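Chitin-binding domain 3 protein (Micromonospora aurantiaca ATCC 27029, PDB 5OPF) is a copper-dependent lytic polysaccharide monooxygenase that probably cleaves cellulose or related polysaccharides by oxidation. Local coordinates at residues R99-D104 with S156-A161. Residues are numbered along the deposited sequence; the frame is centred on the assembly and turned at random.
Sequences RVKFFD and SIQIPA
Ile159 CD1 lies 4.1 Å from Phe102 CB and 4.3 Å from Val100 CG1, forming the apolar centre of an antiparallel strand pair. The pair is the middle of a four-stranded sheet in the immunoglobulin-like beta-sandwich core of this lytic polysaccharide monooxygenase. Ile159 CG1 is anti to the carbonyl carbon (chi1 -57°), and a turn of 108° at chi2 brings CD1 to both neighbours. On this buried face Ile159 also packs on Ile113 and Val115 of the second sheet. The Phe102 ring meets Trp176 edge-to-face. The Phe102 side chain is about 9 Å from the bound copper ion.

Two hydrogen-bonded pairs join the backbones. Val100 and Ile159 exchange both bonds, and Val100 N to Ile159 O is nearly straight. Phe102 and Ile157 do the same.

The opposite face carries Arg99, Lys101, Gln158 and Ser156 along with Phe103. Gln158 bends at chi2 (-89°), which lays its amide over the Lys101 chain, with NE2 3.7 Å from Lys101 CG. Gln158 CB sits over one face of the Arg99 guanidinium, toward its rim. The guanidinium and amide planes are nearly parallel. A water bridges Gln158 OE1, 2.8 Å away, and Arg99 O, 3.0 Å away. Cut back to alanine, this glutamine position would probably lose the cover over the Lys101 methylenes, the CG contact with Arg99 NH2 and one anchor of the water. Farther along, Lys101 CE lies 4.0 Å from Ser156 OG, which is hydrogen-bonded to Glu151 OE2.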
loop_
_atom_site.group_PDB
_atom_site.type_symbol
_atom_site.label_atom_id
_atom_site.label_comp_id
_atom_site.label_asym_id
_atom_site.label_seq_id
_atom_site.Cartn_x
_atom_site.Cartn_y
_atom_site.Cartn_z
ATOM N N ARG A 99 13.672 -1.185 3.047
ATOM C CA ARG A 99 13.071 -2.506 3.110
ATOM C C ARG A 99 11.571 -2.372 3.306
ATOM O O ARG A 99 11.122 -1.606 4.166
ATOM C CB ARG A 99 13.681 -3.292 4.277
ATOM C CG ARG A 99 15.170 -3.517 4.068
ATOM C CD ARG A 99 15.943 -3.724 5.353
ATOM N NE ARG A 99 15.595 -4.953 6.058
ATOM C CZ ARG A 99 15.838 -6.183 5.618
ATOM N NH1 ARG A 99 16.403 -6.378 4.428
ATOM N NH2 ARG A 99 15.511 -7.224 6.366
ATOM N N VAL A 100 10.804 -3.130 2.527
ATOM C CA VAL A 100 9.354 -3.181 2.647
ATOM C C VAL A 100 8.995 -4.435 3.427
ATOM O O VAL A 100 9.292 -5.552 2.985
ATOM C CB VAL A 100 8.699 -3.200 1.256
ATOM C CG1 VAL A 100 7.200 -3.466 1.358
ATOM C CG2 VAL A 100 8.984 -1.887 0.505
ATOM N N LYS A 101 8.363 -4.267 4.589
ATOM C CA LYS A 101 7.907 -5.395 5.395
ATOM C C LYS A 101 6.463 -5.705 5.035
ATOM O O LYS A 101 5.566 -4.873 5.253
ATOM C CB LYS A 101 8.011 -5.104 6.889
ATOM C CG LYS A 101 7.670 -6.320 7.742
ATOM C CD LYS A 101 7.738 -6.005 9.232
ATOM C CE LYS A 101 7.157 -7.127 10.086
ATOM N NZ LYS A 101 7.276 -6.808 11.550
ATOM N N PHE A 102 6.251 -6.899 4.482
ATOM C CA PHE A 102 4.929 -7.383 4.130
ATOM C C PHE A 102 4.462 -8.377 5.186
ATOM O O PHE A 102 5.195 -9.307 5.519
ATOM C CB PHE A 102 4.914 -8.044 2.748
ATOM C CG PHE A 102 3.578 -7.947 2.123
ATOM C CD1 PHE A 102 2.538 -8.765 2.532
ATOM C CD2 PHE A 102 3.322 -6.959 1.196
ATOM C CE1 PHE A 102 1.268 -8.589 2.004
ATOM C CE2 PHE A 102 2.074 -6.785 0.664
ATOM C CZ PHE A 102 1.044 -7.591 1.067
ATOM N N PHE A 103 3.244 -8.193 5.702
ATOM C CA PHE A 103 2.653 -9.078 6.704
ATOM C C PHE A 103 1.429 -9.763 6.113
ATOM O O PHE A 103 0.528 -9.084 5.601
ATOM C CB PHE A 103 2.263 -8.262 7.943
ATOM C CG PHE A 103 1.509 -9.031 8.996
ATOM C CD1 PHE A 103 1.995 -10.212 9.527
ATOM C CD2 PHE A 103 0.283 -8.558 9.452
ATOM C CE1 PHE A 103 1.278 -10.900 10.508
ATOM C CE2 PHE A 103 -0.429 -9.241 10.425
ATOM C CZ PHE A 103 0.065 -10.415 10.940
ATOM N N ASP A 104 1.408 -11.099 6.179
ATOM C CA ASP A 104 0.316 -11.932 5.669
ATOM C C ASP A 104 -0.244 -12.739 6.834
ATOM O O ASP A 104 0.439 -13.609 7.381
ATOM C CB ASP A 104 0.820 -12.855 4.558
ATOM C CG ASP A 104 -0.230 -13.834 4.046
ATOM O OD1 ASP A 104 -1.418 -13.685 4.379
ATOM O OD2 ASP A 104 0.176 -14.746 3.290
ATOM N N SER A 156 5.697 -12.921 7.850
ATOM C CA SER A 156 6.144 -11.685 7.222
ATOM C C SER A 156 7.371 -11.927 6.360
ATOM O O SER A 156 8.044 -12.950 6.453
ATOM C CB SER A 156 6.455 -10.601 8.248
ATOM O OG SER A 156 7.579 -10.955 9.040
ATOM N N ILE A 157 7.672 -10.953 5.512
ATOM C CA ILE A 157 8.896 -10.992 4.731
ATOM C C ILE A 157 9.329 -9.570 4.422
ATOM O O ILE A 157 8.496 -8.663 4.304
ATOM C CB ILE A 157 8.714 -11.852 3.459
ATOM C CG1 ILE A 157 10.084 -12.195 2.870
ATOM C CG2 ILE A 157 7.793 -11.165 2.446
ATOM C CD1 ILE A 157 10.034 -13.361 1.902
ATOM N N GLN A 158 10.639 -9.371 4.291
ATOM C CA GLN A 158 11.204 -8.074 3.942
ATOM C C GLN A 158 11.678 -8.102 2.493
ATOM O O GLN A 158 12.418 -9.007 2.101
ATOM C CB GLN A 158 12.384 -7.729 4.852
ATOM C CG GLN A 158 12.056 -7.659 6.345
ATOM C CD GLN A 158 11.604 -6.290 6.819
ATOM O OE1 GLN A 158 11.490 -5.347 6.039
ATOM N NE2 GLN A 158 11.344 -6.177 8.113
ATOM N N ILE A 159 11.273 -7.106 1.711
ATOM C CA ILE A 159 11.663 -6.976 0.308
ATOM C C ILE A 159 12.622 -5.796 0.190
ATOM O O ILE A 159 12.212 -4.646 0.412
ATOM C CB ILE A 159 10.453 -6.765 -0.613
ATOM C CG1 ILE A 159 9.432 -7.899 -0.473
ATOM C CG2 ILE A 159 10.912 -6.649 -2.053
ATOM C CD1 ILE A 159 8.170 -7.515 0.231
ATOM N N PRO A 160 13.877 -6.019 -0.178
ATOM C CA PRO A 160 14.793 -4.894 -0.410
ATOM C C PRO A 160 14.350 -4.051 -1.590
ATOM O O PRO A 160 13.839 -4.563 -2.586
ATOM C CB PRO A 160 16.136 -5.577 -0.703
ATOM C CG PRO A 160 15.989 -6.961 -0.175
ATOM C CD PRO A 160 14.544 -7.318 -0.344
ATOM N N ALA A 161 14.578 -2.746 -1.478
ATOM C CA ALA A 161 14.213 -1.804 -2.523
ATOM C C ALA A 161 15.277 -0.722 -2.573
ATOM O O ALA A 161 15.796 -0.305 -1.531
ATOM C CB ALA A 161 12.843 -1.178 -2.241
HETATM O O HOH W 1 10.839 -2.773 6.880
#